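Local coordinates for acyl-coenzyme A oxidase 1 (Yarrowia lipolytica, PDB 5Y9D), which catalyses the FAD-dependent oxidation of acyl-CoA by molecular oxygen to trans-2-enoyl-CoA and hydrogen peroxide in peroxisomal fatty acid beta-oxidation, at residues F50-E55 and Q59-I64; Q379-E384 and K411-A416. All blocks are in the same frame, centred on the assembly; numbering follows the deposited sequence.

Contact 1 (F50-E55 and Q59-I64); sequences FLNGGE and QIVEKI
Glu55 and Gln59 meet through backbone and side chain together, one helical turn apart at the start of helix 55-70. Gln59 N donates to Glu55 O at 2.9 Å, an i+4 to i backbone bond of the helix's first turn. A second bond joins the side chains: Gln59 NE2 donates to Glu55 OE2 at 3.2 Å, with an N-H...O angle of 152°. The carboxylate oxygen lies nearly in the plane of the amide but receives the N-H on its anti side, 29° out of the carboxylate plane. Glu55 CG stands anti to the backbone N (chi1 166°), and a bend at chi2 folds the carboxylate back over the turn, where OE2 also lies 3.4 Å from Gln59 CG. The same OE2 forms a salt bridge with Arg45, which pairs with Glu62 as well and probably offsets the repulsion between the two glutamates. Were Glu55 replaced by an alanine, the Gln59 amide would probably be free to turn and Arg45 would keep just Glu62 of the two carboxylates. Asn52 OD1 only grazes Val61 CG2, at 4.4 Å, while its ND2 bonds Thr58 OG1. Gly53, with positive phi, ends helix 44-52, and Gly54 takes the N-cap position of the next helix. Leu51 packs on helix 355-391 and Ile60 on helix 107-118, so the corner is seated against both.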
ATOM      1  N   PHE A  50      -8.750 -15.188 -25.855  1.00 30.60           N
ATOM      2  CA  PHE A  50      -7.665 -15.920 -25.257  1.00 31.04           C
ATOM      3  C   PHE A  50      -7.673 -15.813 -23.735  1.00 33.09           C
ATOM      4  O   PHE A  50      -7.418 -16.789 -23.045  1.00 36.16           O
ATOM      5  CB  PHE A  50      -6.355 -15.381 -25.792  1.00 31.54           C
ATOM      6  CG  PHE A  50      -5.173 -15.853 -25.049  1.00 31.24           C
ATOM      7  CD1 PHE A  50      -4.571 -17.041 -25.390  1.00 32.08           C
ATOM      8  CD2 PHE A  50      -4.657 -15.104 -24.007  1.00 31.62           C
ATOM      9  CE1 PHE A  50      -3.453 -17.482 -24.702  1.00 33.98           C
ATOM     10  CE2 PHE A  50      -3.558 -15.551 -23.296  1.00 32.77           C
ATOM     11  CZ  PHE A  50      -2.949 -16.739 -23.652  1.00 33.88           C
ATOM     12  N   LEU A  51      -7.939 -14.619 -23.206  1.00 34.40           N
ATOM     13  CA  LEU A  51      -8.003 -14.430 -21.760  1.00 32.49           C
ATOM     14  C   LEU A  51      -9.201 -15.103 -21.121  1.00 31.30           C
ATOM     15  O   LEU A  51      -9.103 -15.566 -20.009  1.00 34.61           O
ATOM     16  CB  LEU A  51      -8.013 -12.956 -21.400  1.00 31.69           C
ATOM     17  CG  LEU A  51      -6.697 -12.228 -21.569  1.00 30.71           C
ATOM     18  CD1 LEU A  51      -6.932 -10.740 -21.432  1.00 30.66           C
ATOM     19  CD2 LEU A  51      -5.694 -12.719 -20.531  1.00 30.32           C
ATOM     20  N   ASN A  52     -10.318 -15.196 -21.815  1.00 31.28           N
ATOM     21  CA  ASN A  52     -11.509 -15.796 -21.211  1.00 32.46           C
ATOM     22  C   ASN A  52     -11.686 -17.285 -21.465  1.00 34.45           C
ATOM     23  O   ASN A  52     -12.596 -17.883 -20.906  1.00 38.08           O
ATOM     24  CB  ASN A  52     -12.761 -15.068 -21.703  1.00 31.34           C
ATOM     25  CG  ASN A  52     -12.836 -13.663 -21.191  1.00 31.02           C
ATOM     26  OD1 ASN A  52     -12.397 -13.405 -20.088  1.00 30.51           O
ATOM     27  ND2 ASN A  52     -13.378 -12.737 -21.995  1.00 32.10           N
ATOM     28  N   GLY A  53     -10.845 -17.886 -22.309  1.00 36.54           N
ATOM     29  CA  GLY A  53     -10.988 -19.305 -22.661  1.00 35.57           C
ATOM     30  C   GLY A  53     -12.038 -19.557 -23.731  1.00 37.49           C
ATOM     31  O   GLY A  53     -12.776 -20.514 -23.630  1.00 42.26           O
ATOM     32  N   GLY A  54     -12.109 -18.685 -24.743  1.00 36.65           N
ATOM     33  CA  GLY A  54     -12.980 -18.852 -25.901  1.00 36.00           C
ATOM     34  C   GLY A  54     -14.059 -17.781 -26.053  1.00 37.22           C
ATOM     35  O   GLY A  54     -14.412 -17.121 -25.076  1.00 39.55           O
ATOM     36  N   GLU A  55     -14.590 -17.647 -27.277  1.00 34.65           N
ATOM     37  CA  GLU A  55     -15.644 -16.692 -27.611  1.00 39.34           C
ATOM     38  C   GLU A  55     -16.937 -16.915 -26.807  1.00 40.77           C
ATOM     39  O   GLU A  55     -17.627 -15.955 -26.427  1.00 39.91           O
ATOM     40  CB  GLU A  55     -15.929 -16.741 -29.122  1.00 41.00           C
ATOM     41  CG  GLU A  55     -17.222 -16.068 -29.589  1.00 43.46           C
ATOM     42  CD  GLU A  55     -17.154 -14.533 -29.620  1.00 45.54           C
ATOM     43  OE1 GLU A  55     -16.241 -13.969 -30.274  1.00 50.31           O
ATOM     44  OE2 GLU A  55     -18.039 -13.883 -29.020  1.00 41.77           O
ATOM     45  N   GLN A  59     -18.676 -14.181 -24.368  1.00 37.93           N
ATOM     46  CA  GLN A  59     -20.071 -13.783 -24.497  1.00 38.03           C
ATOM     47  C   GLN A  59     -20.774 -13.818 -23.156  1.00 38.07           C
ATOM     48  O   GLN A  59     -21.560 -12.926 -22.845  1.00 39.67           O
ATOM     49  CB  GLN A  59     -20.810 -14.635 -25.513  1.00 39.30           C
ATOM     50  CG  GLN A  59     -20.714 -14.096 -26.935  1.00 42.30           C
ATOM     51  CD  GLN A  59     -21.474 -14.972 -27.926  1.00 44.12           C
ATOM     52  OE1 GLN A  59     -22.696 -15.188 -27.778  1.00 41.82           O
ATOM     53  NE2 GLN A  59     -20.755 -15.499 -28.929  1.00 41.36           N
ATOM     54  N   ILE A  60     -20.468 -14.842 -22.363  1.00 37.24           N
ATOM     55  CA  ILE A  60     -21.060 -15.013 -21.053  1.00 34.92           C
ATOM     56  C   ILE A  60     -20.549 -13.906 -20.140  1.00 34.13           C
ATOM     57  O   ILE A  60     -21.304 -13.303 -19.376  1.00 31.55           O
ATOM     58  CB  ILE A  60     -20.736 -16.408 -20.501  1.00 37.93           C
ATOM     59  CG1 ILE A  60     -21.579 -17.444 -21.235  1.00 40.72           C
ATOM     60  CG2 ILE A  60     -21.022 -16.508 -19.007  1.00 38.58           C
ATOM     61  CD1 ILE A  60     -21.155 -18.882 -20.974  1.00 43.96           C
ATOM     62  N   VAL A  61     -19.264 -13.624 -20.231  1.00 33.96           N
ATOM     63  CA  VAL A  61     -18.672 -12.528 -19.449  1.00 34.84           C
ATOM     64  C   VAL A  61     -19.278 -11.175 -19.808  1.00 33.13           C
ATOM     65  O   VAL A  61     -19.527 -10.358 -18.911  1.00 31.93           O
ATOM     66  CB  VAL A  61     -17.139 -12.516 -19.592  1.00 34.47           C
ATOM     67  CG1 VAL A  61     -16.534 -11.171 -19.197  1.00 35.64           C
ATOM     68  CG2 VAL A  61     -16.573 -13.663 -18.767  1.00 34.10           C
ATOM     69  N   GLU A  62     -19.543 -10.957 -21.095  1.00 31.53           N
ATOM     70  CA  GLU A  62     -20.200  -9.718 -21.545  1.00 32.25           C
ATOM     71  C   GLU A  62     -21.647  -9.600 -21.031  1.00 29.88           C
ATOM     72  O   GLU A  62     -22.015  -8.542 -20.544  1.00 26.24           O
ATOM     73  CB  GLU A  62     -20.100  -9.553 -23.074  1.00 34.37           C
ATOM     74  CG  GLU A  62     -18.722  -8.992 -23.451  1.00 38.81           C
ATOM     75  CD  GLU A  62     -18.407  -8.961 -24.947  1.00 43.64           C
ATOM     76  OE1 GLU A  62     -19.015  -9.733 -25.736  1.00 44.66           O
ATOM     77  OE2 GLU A  62     -17.508  -8.168 -25.326  1.00 47.19           O
ATOM     78  N   LYS A  63     -22.428 -10.677 -21.110  1.00 30.13           N
ATOM     79  CA  LYS A  63     -23.753 -10.728 -20.490  1.00 34.55           C
ATOM     80  C   LYS A  63     -23.736 -10.367 -19.005  1.00 33.45           C
ATOM     81  O   LYS A  63     -24.632  -9.673 -18.539  1.00 35.15           O
ATOM     82  CB  LYS A  63     -24.417 -12.099 -20.641  1.00 40.71           C
ATOM     83  CG  LYS A  63     -25.521 -12.173 -21.697  1.00 47.52           C
ATOM     84  CD  LYS A  63     -26.215 -13.542 -21.732  1.00 50.57           C
ATOM     85  CE  LYS A  63     -25.416 -14.597 -22.493  1.00 55.20           C
ATOM     86  NZ  LYS A  63     -26.219 -15.799 -22.880  1.00 57.24           N
ATOM     87  N   ILE A  64     -22.748 -10.826 -18.249  1.00 32.04           N
ATOM     88  CA  ILE A  64     -22.740 -10.501 -16.837  1.00 33.84           C
ATOM     89  C   ILE A  64     -22.540  -8.998 -16.695  1.00 35.18           C
ATOM     90  O   ILE A  64     -23.203  -8.337 -15.884  1.00 34.15           O
ATOM     91  CB  ILE A  64     -21.627 -11.209 -16.023  1.00 34.81           C
ATOM     92  CG1 ILE A  64     -21.634 -12.726 -16.172  1.00 33.68           C
ATOM     93  CG2 ILE A  64     -21.757 -10.845 -14.558  1.00 37.35           C
ATOM     94  CD1 ILE A  64     -22.997 -13.312 -16.130  1.00 35.72           C
TER

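Contact 2 (Q379-E384 and K411-A416); sequences QKTWIE and KELFAA
Two long helices of the C-alpha1 domain, 355-391 and 400-437, pack side by side here, successive helices of the alpha-helical region that follows the beta domain in acyl-CoA oxidases. The contact is wholly apolar and small, 121 Å² in all, and it turns on one buried residue, Leu413, which points at the opposing helix between Thr381 and Trp382. Trp382 CA and Leu413 CA, 7.6 Å apart, are the nearest pair of alpha carbons across the two segments. With its CG anti to the backbone N (chi1 -180°), Leu413 extends its forked end across the interface and gives one methyl to each neighbour. Trp382 is met mainly through its backbone: Leu413 CD2 lies 4.0 Å from Trp382 CA, whereas the indole is approached obliquely and more loosely, at CE3. Trp382 and Leu413 both also touch Ile309 of helix 306-334. The indole lies about 9 Å, side chain to side chain, from Glu464, the proton acceptor by similarity, so the packing is near the probable active site without touching its base. Thr381 sends its hydroxyl back to Glu377 O of its own helix in a weak hydrogen bond. Its methyl faces Leu413 instead, the two side chains running past each other in opposite directions, with Thr381 CG2 and Leu413 CD1 4.1 Å apart.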
ATOM      1  N   GLN A 379      -9.404 -22.658 -10.781  1.00 49.52           N
ATOM      2  CA  GLN A 379     -10.878 -22.703 -10.950  1.00 53.02           C
ATOM      3  C   GLN A 379     -11.384 -24.041 -11.500  1.00 53.86           C
ATOM      4  O   GLN A 379     -12.352 -24.614 -10.970  1.00 53.30           O
ATOM      5  CB  GLN A 379     -11.350 -21.566 -11.877  1.00 53.87           C
ATOM      6  CG  GLN A 379     -12.861 -21.315 -11.938  1.00 54.28           C
ATOM      7  CD  GLN A 379     -13.264 -20.381 -13.103  1.00 55.15           C
ATOM      8  OE1 GLN A 379     -12.646 -19.318 -13.339  1.00 47.84           O
ATOM      9  NE2 GLN A 379     -14.301 -20.782 -13.839  1.00 49.18           N
ATOM     10  N   LYS A 380     -10.742 -24.511 -12.568  1.00 50.99           N
ATOM     11  CA  LYS A 380     -11.108 -25.784 -13.207  1.00 52.67           C
ATOM     12  C   LYS A 380     -11.018 -26.919 -12.193  1.00 47.96           C
ATOM     13  O   LYS A 380     -11.843 -27.816 -12.207  1.00 44.45           O
ATOM     14  CB  LYS A 380     -10.199 -26.092 -14.418  1.00 55.22           C
ATOM     15  CG  LYS A 380     -10.828 -27.007 -15.463  1.00 59.69           C
ATOM     16  CD  LYS A 380     -11.822 -26.251 -16.360  1.00 67.25           C
ATOM     17  CE  LYS A 380     -12.709 -27.168 -17.224  1.00 66.98           C
ATOM     18  NZ  LYS A 380     -13.914 -26.494 -17.809  1.00 62.52           N
ATOM     19  N   THR A 381     -10.028 -26.856 -11.300  1.00 46.93           N
ATOM     20  CA  THR A 381      -9.832 -27.902 -10.294  1.00 46.02           C
ATOM     21  C   THR A 381     -10.826 -27.799  -9.134  1.00 47.68           C
ATOM     22  O   THR A 381     -11.384 -28.812  -8.739  1.00 46.96           O
ATOM     23  CB  THR A 381      -8.392 -27.941  -9.778  1.00 42.34           C
ATOM     24  OG1 THR A 381      -7.500 -28.074 -10.892  1.00 39.42           O
ATOM     25  CG2 THR A 381      -8.198 -29.096  -8.853  1.00 41.02           C
ATOM     26  N   TRP A 382     -11.088 -26.596  -8.620  1.00 49.46           N
ATOM     27  CA  TRP A 382     -12.122 -26.440  -7.585  1.00 51.47           C
ATOM     28  C   TRP A 382     -13.481 -26.975  -8.060  1.00 54.07           C
ATOM     29  O   TRP A 382     -14.172 -27.670  -7.310  1.00 58.18           O
ATOM     30  CB  TRP A 382     -12.311 -24.984  -7.131  1.00 52.75           C
ATOM     31  CG  TRP A 382     -13.657 -24.809  -6.487  1.00 53.40           C
ATOM     32  CD1 TRP A 382     -14.848 -24.464  -7.101  1.00 54.91           C
ATOM     33  CD2 TRP A 382     -13.969 -25.052  -5.129  1.00 56.10           C
ATOM     34  NE1 TRP A 382     -15.875 -24.468  -6.191  1.00 56.44           N
ATOM     35  CE2 TRP A 382     -15.364 -24.822  -4.968  1.00 59.17           C
ATOM     36  CE3 TRP A 382     -13.210 -25.442  -4.024  1.00 57.28           C
ATOM     37  CZ2 TRP A 382     -16.007 -24.963  -3.743  1.00 62.99           C
ATOM     38  CZ3 TRP A 382     -13.847 -25.579  -2.799  1.00 68.50           C
ATOM     39  CH2 TRP A 382     -15.237 -25.336  -2.666  1.00 70.29           C
ATOM     40  N   ILE A 383     -13.879 -26.627  -9.281  1.00 50.75           N
ATOM     41  CA  ILE A 383     -15.198 -26.994  -9.758  1.00 52.58           C
ATOM     42  C   ILE A 383     -15.262 -28.500  -9.995  1.00 61.07           C
ATOM     43  O   ILE A 383     -16.281 -29.137  -9.684  1.00 57.72           O
ATOM     44  CB  ILE A 383     -15.605 -26.204 -11.021  1.00 52.10           C
ATOM     45  CG1 ILE A 383     -15.824 -24.736 -10.639  1.00 49.59           C
ATOM     46  CG2 ILE A 383     -16.867 -26.803 -11.653  1.00 50.68           C
ATOM     47  CD1 ILE A 383     -16.673 -23.941 -11.602  1.00 49.51           C
ATOM     48  N   GLU A 384     -14.173 -29.057 -10.527  1.00 67.21           N
ATOM     49  CA  GLU A 384     -14.060 -30.502 -10.722  1.00 71.98           C
ATOM     50  C   GLU A 384     -14.030 -31.239  -9.381  1.00 71.34           C
ATOM     51  O   GLU A 384     -14.744 -32.221  -9.182  1.00 76.85           O
ATOM     52  CB  GLU A 384     -12.800 -30.839 -11.537  1.00 75.82           C
ATOM     53  CG  GLU A 384     -12.363 -32.307 -11.508  1.00 79.79           C
ATOM     54  CD  GLU A 384     -11.371 -32.642 -10.391  1.00 82.94           C
ATOM     55  OE1 GLU A 384     -11.490 -33.741  -9.793  1.00 78.72           O
ATOM     56  OE2 GLU A 384     -10.467 -31.816 -10.113  1.00 87.03           O
ATOM     57  N   LYS A 411      -6.520 -31.856  -0.359  1.00 64.59           N
ATOM     58  CA  LYS A 411      -5.265 -31.490   0.312  1.00 66.81           C
ATOM     59  C   LYS A 411      -4.306 -30.749  -0.623  1.00 65.32           C
ATOM     60  O   LYS A 411      -3.762 -29.703  -0.266  1.00 61.51           O
ATOM     61  CB  LYS A 411      -4.549 -32.730   0.853  1.00 73.96           C
ATOM     62  CG  LYS A 411      -5.125 -33.297   2.145  1.00 81.70           C
ATOM     63  CD  LYS A 411      -4.171 -34.295   2.805  1.00 84.33           C
ATOM     64  CE  LYS A 411      -4.632 -34.682   4.209  1.00 83.87           C
ATOM     65  NZ  LYS A 411      -4.519 -33.569   5.197  1.00 78.37           N
ATOM     66  N   GLU A 412      -4.093 -31.316  -1.808  1.00 62.95           N
ATOM     67  CA  GLU A 412      -3.217 -30.725  -2.816  1.00 66.05           C
ATOM     68  C   GLU A 412      -3.771 -29.372  -3.264  1.00 57.84           C
ATOM     69  O   GLU A 412      -3.018 -28.421  -3.485  1.00 51.35           O
ATOM     70  CB  GLU A 412      -3.100 -31.652  -4.039  1.00 74.57           C
ATOM     71  CG  GLU A 412      -2.082 -31.192  -5.090  1.00 82.51           C
ATOM     72  CD  GLU A 412      -2.426 -31.631  -6.511  1.00 90.76           C
ATOM     73  OE1 GLU A 412      -1.990 -30.938  -7.469  1.00 94.10           O
ATOM     74  OE2 GLU A 412      -3.125 -32.663  -6.674  1.00 91.54           O
ATOM     75  N   LEU A 413      -5.090 -29.310  -3.398  1.00 50.07           N
ATOM     76  CA  LEU A 413      -5.763 -28.104  -3.815  1.00 50.69           C
ATOM     77  C   LEU A 413      -5.618 -26.990  -2.769  1.00 48.83           C
ATOM     78  O   LEU A 413      -5.388 -25.822  -3.100  1.00 40.82           O
ATOM     79  CB  LEU A 413      -7.236 -28.397  -4.059  1.00 50.61           C
ATOM     80  CG  LEU A 413      -8.037 -27.170  -4.511  1.00 56.61           C
ATOM     81  CD1 LEU A 413      -7.424 -26.482  -5.729  1.00 56.56           C
ATOM     82  CD2 LEU A 413      -9.474 -27.568  -4.801  1.00 59.19           C
ATOM     83  N   PHE A 414      -5.778 -27.380  -1.511  1.00 47.18           N
ATOM     84  CA  PHE A 414      -5.588 -26.506  -0.399  1.00 46.15           C
ATOM     85  C   PHE A 414      -4.220 -25.854  -0.537  1.00 47.22           C
ATOM     86  O   PHE A 414      -4.120 -24.618  -0.584  1.00 49.00           O
ATOM     87  CB  PHE A 414      -5.690 -27.296   0.911  1.00 47.30           C
ATOM     88  CG  PHE A 414      -5.467 -26.467   2.127  1.00 51.69           C
ATOM     89  CD1 PHE A 414      -6.522 -25.788   2.718  1.00 59.06           C
ATOM     90  CD2 PHE A 414      -4.189 -26.334   2.669  1.00 56.67           C
ATOM     91  CE1 PHE A 414      -6.308 -24.998   3.849  1.00 65.00           C
ATOM     92  CE2 PHE A 414      -3.963 -25.538   3.786  1.00 59.54           C
ATOM     93  CZ  PHE A 414      -5.025 -24.870   4.381  1.00 62.58           C
ATOM     94  N   ALA A 415      -3.179 -26.682  -0.613  1.00 42.41           N
ATOM     95  CA  ALA A 415      -1.802 -26.185  -0.619  1.00 42.48           C
ATOM     96  C   ALA A 415      -1.501 -25.313  -1.813  1.00 42.62           C
ATOM     97  O   ALA A 415      -0.841 -24.287  -1.671  1.00 44.42           O
ATOM     98  CB  ALA A 415      -0.796 -27.330  -0.558  1.00 42.97           C
ATOM     99  N   ALA A 416      -1.977 -25.722  -2.991  1.00 42.61           N
ATOM    100  CA  ALA A 416      -1.738 -24.966  -4.222  1.00 41.67           C
ATOM    101  C   ALA A 416      -2.462 -23.616  -4.182  1.00 41.45           C
ATOM    102  O   ALA A 416      -1.878 -22.592  -4.496  1.00 41.95           O
ATOM    103  CB  ALA A 416      -2.175 -25.769  -5.450  1.00 42.04           C
TER

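How the contacts relate
From the N terminus, contact 1 comes first and is strictly local: three residues separate 50-55 from 59-64, and it closes the tight corner between helices 44-52 and 55-70 in the N-terminal region of the oxidase. Contact 2 opens much later and spans 26 residues, bringing together helices 355-391 and 400-437 across the connection between them, within the C-alpha1 domain. The two are in series, neither nested nor crossed. The centres of contact 1 and contact 2 lie 22 Å apart, and the nearest atoms of contact 1 and contact 2 are about 8 Å apart. Helix 355-391 nevertheless links them, carrying 379-384 and touching the corner through Tyr369, Lys372 and Met373; helix 107-118 likewise touches side chains of both.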